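Local coordinates for protein Rubredoxin\:oxygen oxidoreductase (Desulfovibrio gigas, PDB 1E5D) that catalyses the four-electron reduction of one oxygen molecule to two water molecules, using a diiron centre and flavin mononucleotide as cofactors, at residues S265-K268 against M269-L273; E275-D279 against E280-V284; K285-C289 against K290-H294; N375-H379 against A380-Q384; M388-T391 against I392-L396. All coordinates share one frame; numbering follows the deposited sequence.

Overall arrangement
All five contacts are local and lie in the flavodoxin-like part of the chain. Contacts 1 and 2 follow helix 265-279 from its phosphate-binding start to its end; contact 2 leads into strand 283-288, and contact 3 leaves that strand through a turn. Contacts 4 and 5 share helix 379-400, which packs against helix 265-279. Contact 4 is a surface contact built on polar capping; the other four are partly buried. Contact 1 turns backbone amides to the flavin phosphate, whereas contact 5 combines apolar packing with a Gln-Arg pair lying side by side with nearly parallel planes. Contacts 3 and 4 also reach the second subunit, and contacts 2 and 5 touch through Glu280 and Phe277.

Contact 1 (S265-K268 against M269-L273); sequences STEK and MARVL. With FMN (flavin mononucleotide), chain C.
The first turn of helix 265-279, which receives the flavin phosphate, is closed by hydrogen bonds from Met269 N to Ser265 O (3.1 Å) and from Ala270 N to Thr266 O. With their carbonyls committed to the next turn, Ser265 and Thr266 direct their own amides at the phosphate: Ser265 N donates to O3P of FMN at 2.6 Å, and Thr266 N makes a very short bond to O1P. The hydroxyl of Thr266 grips that same oxygen, OG1 standing beside its backbone N (chi1 -58°) and 2.6 Å from O1P of FMN. Met269 runs back along the turn and brings its CG to 3.2 Å from Ser265 O. On another side of the helix, Glu267 and Arg271 lie alongside each other with carboxylate and guanidinium planes 87° apart. Glu267 OE2 meets CD of Arg271 at 3.8 Å, and the charges stay beyond salt-bridge range; OE1 of Glu267 is hydrogen-bonded to His264 ND1 instead. Two main-chain amides and a threonine hydroxyl at a helix N-terminus, whose dipole probably helps to hold the anion, make up part of the FMN phosphate site typical of the flavodoxin fold.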
# COMPACT_ATOMS: atom_id res chain seq x y z
N SER A 265 18.26 -4.23 6.47
CA SER A 265 18.73 -4.03 7.85
C SER A 265 17.53 -3.96 8.77
O SER A 265 17.54 -4.50 9.89
CB SER A 265 19.59 -2.78 7.97
OG SER A 265 20.80 -2.88 7.24
N THR A 266 16.46 -3.31 8.32
CA THR A 266 15.27 -3.30 9.18
C THR A 266 14.75 -4.73 9.33
O THR A 266 14.13 -5.10 10.32
CB THR A 266 14.18 -2.37 8.63
OG1 THR A 266 14.72 -1.05 8.52
CG2 THR A 266 13.00 -2.29 9.59
N GLU A 267 15.01 -5.57 8.32
CA GLU A 267 14.54 -6.94 8.43
C GLU A 267 15.28 -7.72 9.52
O GLU A 267 14.66 -8.43 10.33
CB GLU A 267 14.65 -7.67 7.09
CG GLU A 267 13.90 -9.00 7.11
CD GLU A 267 14.37 -9.97 6.05
OE1 GLU A 267 14.81 -9.51 4.98
OE2 GLU A 267 14.29 -11.19 6.31
N LYS A 268 16.59 -7.58 9.56
CA LYS A 268 17.45 -8.20 10.57
C LYS A 268 17.06 -7.79 11.98
O LYS A 268 16.94 -8.61 12.89
CB LYS A 268 18.92 -7.83 10.30
CG LYS A 268 19.47 -8.53 9.07
CD LYS A 268 20.87 -8.05 8.73
CE LYS A 268 21.15 -8.20 7.24
NZ LYS A 268 22.60 -8.41 6.97
N MET A 269 16.85 -6.49 12.17
CA MET A 269 16.32 -5.99 13.43
C MET A 269 15.02 -6.73 13.75
O MET A 269 14.84 -7.24 14.85
CB MET A 269 16.13 -4.48 13.33
CG MET A 269 17.42 -3.74 12.97
SD MET A 269 17.16 -1.98 12.68
CE MET A 269 16.74 -1.42 14.33
N ALA A 270 14.12 -6.83 12.77
CA ALA A 270 12.86 -7.54 13.00
C ALA A 270 13.10 -8.99 13.39
O ALA A 270 12.48 -9.51 14.33
CB ALA A 270 11.98 -7.49 11.76
N ARG A 271 14.00 -9.66 12.68
CA ARG A 271 14.26 -11.07 13.01
C ARG A 271 14.80 -11.18 14.42
O ARG A 271 14.44 -12.08 15.19
CB ARG A 271 15.23 -11.69 12.01
CG ARG A 271 14.68 -11.81 10.60
CD ARG A 271 15.77 -12.30 9.65
NE ARG A 271 16.04 -13.72 9.87
CZ ARG A 271 15.13 -14.66 9.62
NH1 ARG A 271 13.93 -14.34 9.16
NH2 ARG A 271 15.43 -15.93 9.85
N VAL A 272 15.67 -10.25 14.80
CA VAL A 272 16.20 -10.31 16.16
C VAL A 272 15.07 -10.13 17.18
O VAL A 272 14.96 -10.89 18.14
CB VAL A 272 17.29 -9.27 16.42
CG1 VAL A 272 17.41 -9.01 17.92
CG2 VAL A 272 18.62 -9.72 15.83
N LEU A 273 14.24 -9.11 16.94
CA LEU A 273 13.10 -8.85 17.81
C LEU A 273 12.28 -10.12 17.97
O LEU A 273 11.91 -10.47 19.09
CB LEU A 273 12.22 -7.72 17.27
CG LEU A 273 12.69 -6.30 17.60
CD1 LEU A 273 11.82 -5.25 16.92
CD2 LEU A 273 12.71 -6.08 19.10
N1 FMN C . 17.89 7.58 5.02
C2 FMN C . 17.62 8.73 5.63
O2 FMN C . 18.18 9.07 6.64
N3 FMN C . 16.64 9.63 5.14
C4 FMN C . 16.22 9.54 3.82
O4 FMN C . 15.36 10.32 3.45
C4A FMN C . 16.55 8.30 3.12
N5 FMN C . 15.88 7.96 2.00
C5A FMN C . 16.46 6.97 1.24
C6 FMN C . 15.86 6.67 -0.01
C7 FMN C . 16.20 5.54 -0.72
C7M FMN C . 15.35 5.10 -1.88
C8 FMN C . 17.16 4.61 -0.16
C8M FMN C . 17.71 3.49 -1.01
C9 FMN C . 17.90 5.00 0.97
C9A FMN C . 17.41 6.05 1.76
N10 FMN C . 17.83 6.28 3.10
C10 FMN C . 17.49 7.39 3.75
C1' FMN C . 18.86 5.36 3.65
C2' FMN C . 18.21 4.08 4.23
O2' FMN C . 17.33 4.41 5.29
C3' FMN C . 19.37 3.24 4.75
O3' FMN C . 19.96 2.62 3.61
C4' FMN C . 18.88 2.15 5.70
O4' FMN C . 19.99 1.36 6.15
C5' FMN C . 17.88 1.31 4.95
O5' FMN C . 17.36 0.16 5.89
P FMN C . 16.85 -1.16 5.32
O1P FMN C . 15.98 -1.78 6.41
O2P FMN C . 16.24 -1.00 4.08
O3P FMN C . 17.99 -2.05 5.08

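Contact 2 (E275-D279 against E280-V284); sequences ESFRD and EGCTV
A Schellman motif ends helix 265-279: Cys282 N turns back to Phe277 O at 2.9 Å, and inside that loop lies a second bond. This inner bond, Gly281 N to Arg278 O, is short and bent (2.5 Å, N-H...O 138°), with the donor well above the carbonyl plane. Gly281 is the C-prime residue and takes the positive phi (71°) that reverses the chain. Just before it, Glu280 N still makes a regular helical bond to Ser276 O, and CG of Glu280 lies 3.4 Å from the same oxygen. The reversal also brings Arg278 CA to 3.6 Å from Cys282 O in a nearly straight CA-H...O contact. In this way the helix of the beta-alpha-beta unit 254-288 is handed over to strand 283-288, an outermost strand of the parallel sheet within the chain. Phe277 is buried on the side of the turn that faces the sheet and helix 379-400. Its CB packs on CG2 of Val284 at 3.6 Å, the valine methyl lying beside its own backbone N, while ring atom CD1 meets SG of Cys282 at 4.1 Å in an oblique sulfur-aromatic contact. Val255 of strand 254-259 packs against both Phe277 and Cys282. Away from this apolar side, the exposed guanidinium of Arg278 lies between two carboxylates: NE forms a salt bridge with Glu275 OE2 at 2.9 Å, whereas the long pairing of NH2 with Asp279 OD1 rests on charge alone, since that oxygen lies well out of the guanidinium plane.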
# COMPACT_ATOMS: atom_id res chain seq x y z
N GLU A 275 12.98 -13.18 17.87
CA GLU A 275 13.65 -14.16 18.70
C GLU A 275 13.66 -13.79 20.17
O GLU A 275 13.40 -14.64 21.03
CB GLU A 275 15.09 -14.37 18.22
CG GLU A 275 15.54 -15.83 18.25
CD GLU A 275 14.72 -16.76 17.39
OE1 GLU A 275 14.19 -16.35 16.34
OE2 GLU A 275 14.58 -17.95 17.77
N SER A 276 13.96 -12.53 20.47
CA SER A 276 13.93 -12.09 21.87
C SER A 276 12.53 -12.27 22.44
O SER A 276 12.35 -12.72 23.57
CB SER A 276 14.37 -10.63 21.99
OG SER A 276 15.35 -10.33 21.01
N PHE A 277 11.52 -11.90 21.66
CA PHE A 277 10.17 -11.97 22.23
C PHE A 277 9.84 -13.42 22.56
O PHE A 277 9.23 -13.74 23.58
CB PHE A 277 9.14 -11.37 21.28
CG PHE A 277 8.97 -9.87 21.43
CD1 PHE A 277 8.49 -9.33 22.62
CD2 PHE A 277 9.29 -9.01 20.39
CE1 PHE A 277 8.33 -7.96 22.76
CE2 PHE A 277 9.13 -7.65 20.53
CZ PHE A 277 8.65 -7.12 21.71
N ARG A 278 10.26 -14.30 21.66
CA ARG A 278 10.04 -15.73 21.93
C ARG A 278 10.71 -16.08 23.26
O ARG A 278 10.09 -16.70 24.13
CB ARG A 278 10.53 -16.58 20.77
CG ARG A 278 10.64 -18.07 20.99
CD ARG A 278 11.61 -18.73 20.02
NE ARG A 278 12.96 -18.18 20.18
CZ ARG A 278 14.03 -18.82 20.63
NH1 ARG A 278 13.97 -20.10 20.98
NH2 ARG A 278 15.19 -18.18 20.72
N ASP A 279 11.96 -15.64 23.39
CA ASP A 279 12.77 -15.87 24.58
C ASP A 279 12.03 -15.44 25.84
O ASP A 279 12.13 -16.10 26.87
CB ASP A 279 14.09 -15.12 24.49
CG ASP A 279 15.24 -16.00 24.03
OD1 ASP A 279 15.18 -17.23 24.26
OD2 ASP A 279 16.20 -15.46 23.44
N GLU A 280 11.30 -14.34 25.74
CA GLU A 280 10.47 -13.84 26.82
C GLU A 280 9.17 -14.61 26.96
O GLU A 280 8.26 -14.21 27.67
CB GLU A 280 10.17 -12.35 26.60
CG GLU A 280 11.42 -11.48 26.59
CD GLU A 280 12.24 -11.62 27.86
OE1 GLU A 280 11.68 -11.38 28.95
OE2 GLU A 280 13.44 -11.96 27.75
N GLY A 281 9.07 -15.74 26.25
CA GLY A 281 7.85 -16.52 26.29
C GLY A 281 6.66 -15.90 25.59
O GLY A 281 5.51 -16.13 25.96
N CYS A 282 6.90 -15.11 24.54
CA CYS A 282 5.78 -14.62 23.76
C CYS A 282 5.57 -15.47 22.52
O CYS A 282 6.49 -16.14 22.06
CB CYS A 282 6.00 -13.18 23.32
SG CYS A 282 6.23 -12.04 24.70
N THR A 283 4.36 -15.45 21.96
CA THR A 283 4.15 -16.01 20.63
C THR A 283 4.39 -14.86 19.64
O THR A 283 3.93 -13.74 19.88
CB THR A 283 2.74 -16.55 20.33
OG1 THR A 283 2.10 -17.10 21.48
CG2 THR A 283 2.88 -17.68 19.31
N VAL A 284 5.11 -15.14 18.56
CA VAL A 284 5.41 -14.03 17.66
C VAL A 284 4.85 -14.26 16.26
O VAL A 284 4.95 -15.33 15.67
CB VAL A 284 6.93 -13.82 17.56
CG1 VAL A 284 7.27 -12.69 16.60
CG2 VAL A 284 7.49 -13.54 18.95

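Contact 3 (K285-C289 against K290-H294); sequences KLMWC and KACHH
Lys290 sets its CB over the indole of Trp288 in the turn that leaves strand 283-288 of the flavodoxin-like sheet for helix 294-302. This CB sits over the face of the six-membered ring in a CH-pi contact, 3.5 Å from the centroid and 23° off the normal, with Trp288 CE2 as its nearest ring atom at 3.3 Å. CG is already 4.0 Å from CZ2 of Trp288, and CD passes NE1 and CZ2 at a slightly longer distance as the chain, bent at chi2, chi3 and chi4, leads off past the ring. At the tip, NZ forms a salt bridge with Asp260 OD1 and a hydrogen bond with Gly25 O of the second subunit. Asp260 OD1 also accepts Trp288 NE1, so one carboxylate oxygen ties both residues and probably steadies the CH-pi contact. The backbone sets up this arrangement: Ala291 N donates to Trp288 O at 2.9 Å, closing a type I turn with Cys289 and Lys290 at its corners, and a weak bond from Cys292 N shares that oxygen. Ala291 CB packs obliquely on Trp288 CE3 at 3.8 Å. Beyond the turn Cys292 points back to the strand, where its SG lies 3.8 Å from CB and 3.9 Å from CE of Met287.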
# COMPACT_ATOMS: atom_id res chain seq x y z
N LYS A 285 4.25 -13.20 15.73
CA LYS A 285 3.97 -13.14 14.30
C LYS A 285 4.87 -12.04 13.71
O LYS A 285 4.67 -10.87 14.03
CB LYS A 285 2.50 -12.86 14.00
CG LYS A 285 1.54 -13.90 14.54
CD LYS A 285 1.51 -15.15 13.69
CE LYS A 285 1.70 -16.40 14.52
NZ LYS A 285 2.70 -17.34 13.92
N LEU A 286 5.82 -12.48 12.89
CA LEU A 286 6.71 -11.64 12.12
C LEU A 286 6.18 -11.48 10.69
O LEU A 286 6.27 -12.40 9.88
CB LEU A 286 8.13 -12.22 12.09
CG LEU A 286 9.18 -11.38 11.36
CD1 LEU A 286 9.06 -9.92 11.77
CD2 LEU A 286 10.58 -11.89 11.65
N MET A 287 5.62 -10.32 10.35
CA MET A 287 4.97 -10.16 9.06
C MET A 287 5.55 -9.05 8.20
O MET A 287 5.56 -7.88 8.58
CB MET A 287 3.47 -9.91 9.30
CG MET A 287 2.89 -10.89 10.31
SD MET A 287 1.15 -10.61 10.68
CE MET A 287 0.41 -11.40 9.25
N TRP A 288 6.03 -9.41 7.02
CA TRP A 288 6.53 -8.53 5.99
C TRP A 288 5.41 -7.89 5.19
O TRP A 288 4.59 -8.60 4.60
CB TRP A 288 7.44 -9.34 5.07
CG TRP A 288 8.20 -8.56 4.05
CD1 TRP A 288 8.56 -7.25 4.15
CD2 TRP A 288 8.69 -9.02 2.79
NE1 TRP A 288 9.25 -6.87 3.03
CE2 TRP A 288 9.35 -7.93 2.18
CE3 TRP A 288 8.66 -10.23 2.11
CZ2 TRP A 288 9.96 -8.01 0.92
CZ3 TRP A 288 9.26 -10.32 0.86
CH2 TRP A 288 9.90 -9.22 0.28
N CYS A 289 5.33 -6.57 5.14
CA CYS A 289 4.27 -5.91 4.39
C CYS A 289 4.28 -6.25 2.91
O CYS A 289 3.27 -6.10 2.21
CB CYS A 289 4.36 -4.38 4.52
SG CYS A 289 3.96 -3.80 6.17
N LYS A 290 5.41 -6.68 2.36
CA LYS A 290 5.39 -6.99 0.93
C LYS A 290 4.76 -8.36 0.68
O LYS A 290 4.39 -8.63 -0.45
CB LYS A 290 6.80 -6.94 0.35
CG LYS A 290 7.05 -5.86 -0.68
CD LYS A 290 7.72 -4.64 -0.09
CE LYS A 290 8.77 -4.08 -1.04
NZ LYS A 290 9.97 -3.63 -0.28
N ALA A 291 4.63 -9.18 1.71
CA ALA A 291 4.08 -10.52 1.65
C ALA A 291 2.74 -10.67 2.35
O ALA A 291 2.05 -11.68 2.23
CB ALA A 291 5.06 -11.51 2.30
N CYS A 292 2.32 -9.67 3.13
CA CYS A 292 1.09 -9.85 3.91
C CYS A 292 0.12 -8.71 3.67
O CYS A 292 0.45 -7.54 3.80
CB CYS A 292 1.39 -9.92 5.41
SG CYS A 292 2.47 -11.27 5.91
N HIS A 293 -1.11 -9.07 3.33
CA HIS A 293 -2.09 -8.00 3.12
C HIS A 293 -2.26 -7.22 4.41
O HIS A 293 -2.04 -7.77 5.50
CB HIS A 293 -3.42 -8.61 2.67
CG HIS A 293 -4.31 -7.60 2.02
ND1 HIS A 293 -5.41 -7.06 2.66
CD2 HIS A 293 -4.28 -7.04 0.79
CE1 HIS A 293 -6.01 -6.21 1.85
NE2 HIS A 293 -5.34 -6.17 0.71
N HIS A 294 -2.66 -5.95 4.30
CA HIS A 294 -2.97 -5.20 5.52
C HIS A 294 -4.08 -5.89 6.30
O HIS A 294 -4.12 -5.88 7.53
CB HIS A 294 -3.36 -3.76 5.22
CG HIS A 294 -4.36 -3.49 4.16
ND1 HIS A 294 -3.99 -3.10 2.88
CD2 HIS A 294 -5.72 -3.53 4.15
CE1 HIS A 294 -5.08 -2.92 2.15
NE2 HIS A 294 -6.14 -3.18 2.89

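Contact 4 (N375-H379 against A380-Q384); sequences NVPTH and ADYEQ. With FMN (flavin mononucleotide), chain C.
Thr378 and Asp381 form the tight part of the contact, at the start of helix 379-400. Asp381 OD2 takes the amide of Thr378, the N-cap residue, in a very short bond of 2.5 Å, and receives a weak second bond from Thr378 OG1 at 2.9 Å. Thr378 OG1 reaches the carboxylate from a position between Thr378's own N and carbonyl carbon (chi1 69°). Two donors thus grip one carboxylate oxygen, and the aspartate closes the side-chain-to-N-cap half of a capping box. Tyr382 packs next to this: its N bonds to Thr378 O, and the same oxygen lies over one face of the ring, 3.4 Å from CG of Tyr382. Pro377 crosses the ring's far end, with CB 3.8 Å from CE1 and CG 3.8 Å from OH of Tyr382. The solvent side is looser. His379 is exposed and poorly ordered; its NE2 only approaches CG of Glu383, at 3.7 Å, with ring and carboxylate planes 35° apart. In the other direction along the chain, Asn375 ND2 makes a weak bond to O4' of FMN at 3.3 Å, while its OD1 is bonded to Ser112 OG of the second subunit. The cap begins the last helix of the flavodoxin-like fold, and the loop before it, at the C-terminal end of strand 371-374, adds Asn375 to the FMN pocket.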
# COMPACT_ATOMS: atom_id res chain seq x y z
N ASN A 375 22.15 2.66 9.20
CA ASN A 375 22.49 1.57 8.28
C ASN A 375 22.52 0.20 8.94
O ASN A 375 21.54 -0.20 9.57
CB ASN A 375 23.85 1.89 7.64
CG ASN A 375 23.74 3.21 6.89
OD1 ASN A 375 24.57 4.10 7.04
ND2 ASN A 375 22.69 3.30 6.09
N VAL A 376 23.64 -0.50 8.78
CA VAL A 376 23.71 -1.91 9.13
C VAL A 376 24.05 -2.12 10.60
O VAL A 376 25.09 -1.70 11.10
CB VAL A 376 24.73 -2.66 8.26
CG1 VAL A 376 24.81 -4.13 8.67
CG2 VAL A 376 24.32 -2.54 6.79
N PRO A 377 23.11 -2.78 11.27
CA PRO A 377 23.18 -2.94 12.72
C PRO A 377 24.37 -3.81 13.14
O PRO A 377 24.87 -4.60 12.35
CB PRO A 377 21.87 -3.64 13.07
CG PRO A 377 21.34 -4.20 11.80
CD PRO A 377 21.95 -3.44 10.66
N THR A 378 24.78 -3.64 14.38
CA THR A 378 25.84 -4.36 15.05
C THR A 378 25.32 -5.15 16.25
O THR A 378 24.15 -5.00 16.62
CB THR A 378 26.92 -3.39 15.56
OG1 THR A 378 26.38 -2.61 16.64
CG2 THR A 378 27.32 -2.40 14.47
N HIS A 379 26.18 -5.96 16.85
CA HIS A 379 25.80 -6.70 18.05
C HIS A 379 25.22 -5.75 19.09
O HIS A 379 24.24 -6.03 19.77
CB HIS A 379 27.00 -7.45 18.64
CG HIS A 379 27.19 -7.31 20.12
ND1 HIS A 379 27.79 -6.21 20.70
CD2 HIS A 379 26.86 -8.13 21.14
CE1 HIS A 379 27.82 -6.36 22.01
NE2 HIS A 379 27.26 -7.52 22.31
N ALA A 380 25.87 -4.59 19.19
CA ALA A 380 25.37 -3.62 20.16
C ALA A 380 23.93 -3.25 19.85
O ALA A 380 23.07 -3.23 20.73
CB ALA A 380 26.27 -2.39 20.15
N ASP A 381 23.67 -2.96 18.58
CA ASP A 381 22.28 -2.66 18.19
C ASP A 381 21.38 -3.83 18.54
O ASP A 381 20.26 -3.67 19.02
CB ASP A 381 22.19 -2.34 16.70
CG ASP A 381 23.19 -1.26 16.31
OD1 ASP A 381 23.19 -0.21 16.98
OD2 ASP A 381 23.97 -1.49 15.36
N TYR A 382 21.93 -5.03 18.31
CA TYR A 382 21.18 -6.23 18.67
C TYR A 382 20.86 -6.23 20.16
O TYR A 382 19.76 -6.60 20.54
CB TYR A 382 21.95 -7.48 18.26
CG TYR A 382 21.99 -7.60 16.74
CD1 TYR A 382 21.00 -6.97 15.99
CD2 TYR A 382 22.97 -8.30 16.07
CE1 TYR A 382 20.99 -7.04 14.61
CE2 TYR A 382 22.97 -8.38 14.69
CZ TYR A 382 21.98 -7.75 13.97
OH TYR A 382 21.97 -7.83 12.60
N GLU A 383 21.83 -5.79 20.96
CA GLU A 383 21.64 -5.71 22.40
C GLU A 383 20.50 -4.76 22.71
O GLU A 383 19.62 -5.04 23.53
CB GLU A 383 22.91 -5.25 23.11
CG GLU A 383 23.90 -6.37 23.41
CD GLU A 383 23.18 -7.66 23.75
OE1 GLU A 383 22.50 -7.70 24.80
OE2 GLU A 383 23.29 -8.62 22.95
N GLN A 384 20.52 -3.62 22.02
CA GLN A 384 19.43 -2.66 22.23
C GLN A 384 18.07 -3.29 21.96
O GLN A 384 17.10 -3.11 22.71
CB GLN A 384 19.64 -1.45 21.33
CG GLN A 384 20.64 -0.44 21.85
CD GLN A 384 20.22 0.96 21.43
OE1 GLN A 384 20.29 1.32 20.26
NE2 GLN A 384 19.76 1.73 22.41
N1 FMN C . 17.89 7.58 5.02
C2 FMN C . 17.62 8.73 5.63
O2 FMN C . 18.18 9.07 6.64
N3 FMN C . 16.64 9.63 5.14
C4 FMN C . 16.22 9.54 3.82
O4 FMN C . 15.36 10.32 3.45
C4A FMN C . 16.55 8.30 3.12
N5 FMN C . 15.88 7.96 2.00
C5A FMN C . 16.46 6.97 1.24
C6 FMN C . 15.86 6.67 -0.01
C7 FMN C . 16.20 5.54 -0.72
C7M FMN C . 15.35 5.10 -1.88
C8 FMN C . 17.16 4.61 -0.16
C8M FMN C . 17.71 3.49 -1.01
C9 FMN C . 17.90 5.00 0.97
C9A FMN C . 17.41 6.05 1.76
N10 FMN C . 17.83 6.28 3.10
C10 FMN C . 17.49 7.39 3.75
C1' FMN C . 18.86 5.36 3.65
C2' FMN C . 18.21 4.08 4.23
O2' FMN C . 17.33 4.41 5.29
C3' FMN C . 19.37 3.24 4.75
O3' FMN C . 19.96 2.62 3.61
C4' FMN C . 18.88 2.15 5.70
O4' FMN C . 19.99 1.36 6.15
C5' FMN C . 17.88 1.31 4.95
O5' FMN C . 17.36 0.16 5.89
P FMN C . 16.85 -1.16 5.32
O1P FMN C . 15.98 -1.78 6.41
O2P FMN C . 16.24 -1.00 4.08
O3P FMN C . 17.99 -2.05 5.08

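Contact 5 (M388-T391 against I392-L396); sequences MAQT and IARAL
Gln390 and Arg394, one turn apart on helix 379-400, run side by side in the same direction. Gln390 CG lies over one face of the guanidinium, offset toward its rim and 4.1 Å from NH2 of Arg394, and the amide and guanidinium planes are almost parallel (8° apart). On another side of the helix Ile392 CD1 meets CG of Met388 at 4.2 Å. Ala393 CB comes within 3.2 Å of Ala389 O. Regular backbone bonds hold these pairs in place, such as Ile392 N to Met388 O (3.1 Å) and Arg394 N to Gln390 O (2.9 Å). Thr391 turns OG1 beside its own N (chi1 -59°), where it is hydrogen-bonded to Thr387 O. Farther out, Glu280 faces the polar pair, with a weak hydrogen bond to Gln390 NE2 and a long, weak ion pair to Arg394 NH2; Ala393 also touches it. Ala389 and Ile392 pack on Phe277 of helix 265-279, and Ile392 also reaches Ile308 and Ile338 of two inner strands of the sheet. Such a final helix, with apolar residues on the sheet and on the neighbouring helix, is typical of the alpha/beta flavodoxin fold.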
# COMPACT_ATOMS: atom_id res chain seq x y z
N MET A 388 14.88 -3.82 24.16
CA MET A 388 13.57 -3.29 23.78
C MET A 388 12.48 -4.36 23.92
O MET A 388 11.44 -4.12 24.53
CB MET A 388 13.61 -2.76 22.34
CG MET A 388 12.45 -1.85 21.99
SD MET A 388 12.24 -1.64 20.21
CE MET A 388 11.02 -0.32 20.19
N ALA A 389 12.74 -5.53 23.36
CA ALA A 389 11.86 -6.68 23.45
C ALA A 389 11.57 -7.05 24.90
O ALA A 389 10.45 -7.46 25.24
CB ALA A 389 12.48 -7.88 22.75
N GLN A 390 12.57 -6.92 25.76
CA GLN A 390 12.38 -7.25 27.17
C GLN A 390 11.50 -6.23 27.87
O GLN A 390 10.62 -6.60 28.66
CB GLN A 390 13.73 -7.38 27.87
CG GLN A 390 14.21 -8.83 27.87
CD GLN A 390 15.68 -8.94 28.20
OE1 GLN A 390 16.29 -7.97 28.66
NE2 GLN A 390 16.24 -10.11 27.96
N THR A 391 11.71 -4.95 27.60
CA THR A 391 10.84 -3.93 28.18
C THR A 391 9.38 -4.16 27.82
O THR A 391 8.50 -4.28 28.67
CB THR A 391 11.27 -2.54 27.71
OG1 THR A 391 12.64 -2.34 28.12
CG2 THR A 391 10.44 -1.44 28.35
N ILE A 392 9.12 -4.24 26.51
CA ILE A 392 7.74 -4.42 26.06
C ILE A 392 7.15 -5.71 26.62
O ILE A 392 6.04 -5.73 27.17
CB ILE A 392 7.66 -4.40 24.52
CG1 ILE A 392 7.91 -3.01 23.93
CG2 ILE A 392 6.34 -4.98 24.04
CD1 ILE A 392 8.40 -3.01 22.50
N ALA A 393 7.87 -6.83 26.52
CA ALA A 393 7.31 -8.06 27.07
C ALA A 393 7.03 -7.94 28.56
O ALA A 393 6.05 -8.49 29.06
CB ALA A 393 8.25 -9.23 26.82
N ARG A 394 7.90 -7.23 29.28
CA ARG A 394 7.69 -7.10 30.72
C ARG A 394 6.34 -6.44 30.94
O ARG A 394 5.50 -6.88 31.71
CB ARG A 394 8.79 -6.28 31.39
CG ARG A 394 9.49 -6.98 32.53
CD ARG A 394 11.00 -6.96 32.38
NE ARG A 394 11.55 -8.27 32.03
CZ ARG A 394 12.84 -8.58 32.06
NH1 ARG A 394 13.73 -7.67 32.43
NH2 ARG A 394 13.25 -9.79 31.72
N ALA A 395 6.15 -5.35 30.19
CA ALA A 395 4.90 -4.60 30.27
C ALA A 395 3.72 -5.48 29.89
O ALA A 395 2.66 -5.39 30.51
CB ALA A 395 4.99 -3.37 29.39
N LEU A 396 3.90 -6.31 28.87
CA LEU A 396 2.84 -7.22 28.44
C LEU A 396 2.40 -8.11 29.61
O LEU A 396 1.23 -8.13 29.97
CB LEU A 396 3.27 -8.10 27.28
CG LEU A 396 2.29 -8.33 26.13
CD1 LEU A 396 2.70 -9.58 25.36
CD2 LEU A 396 0.85 -8.43 26.62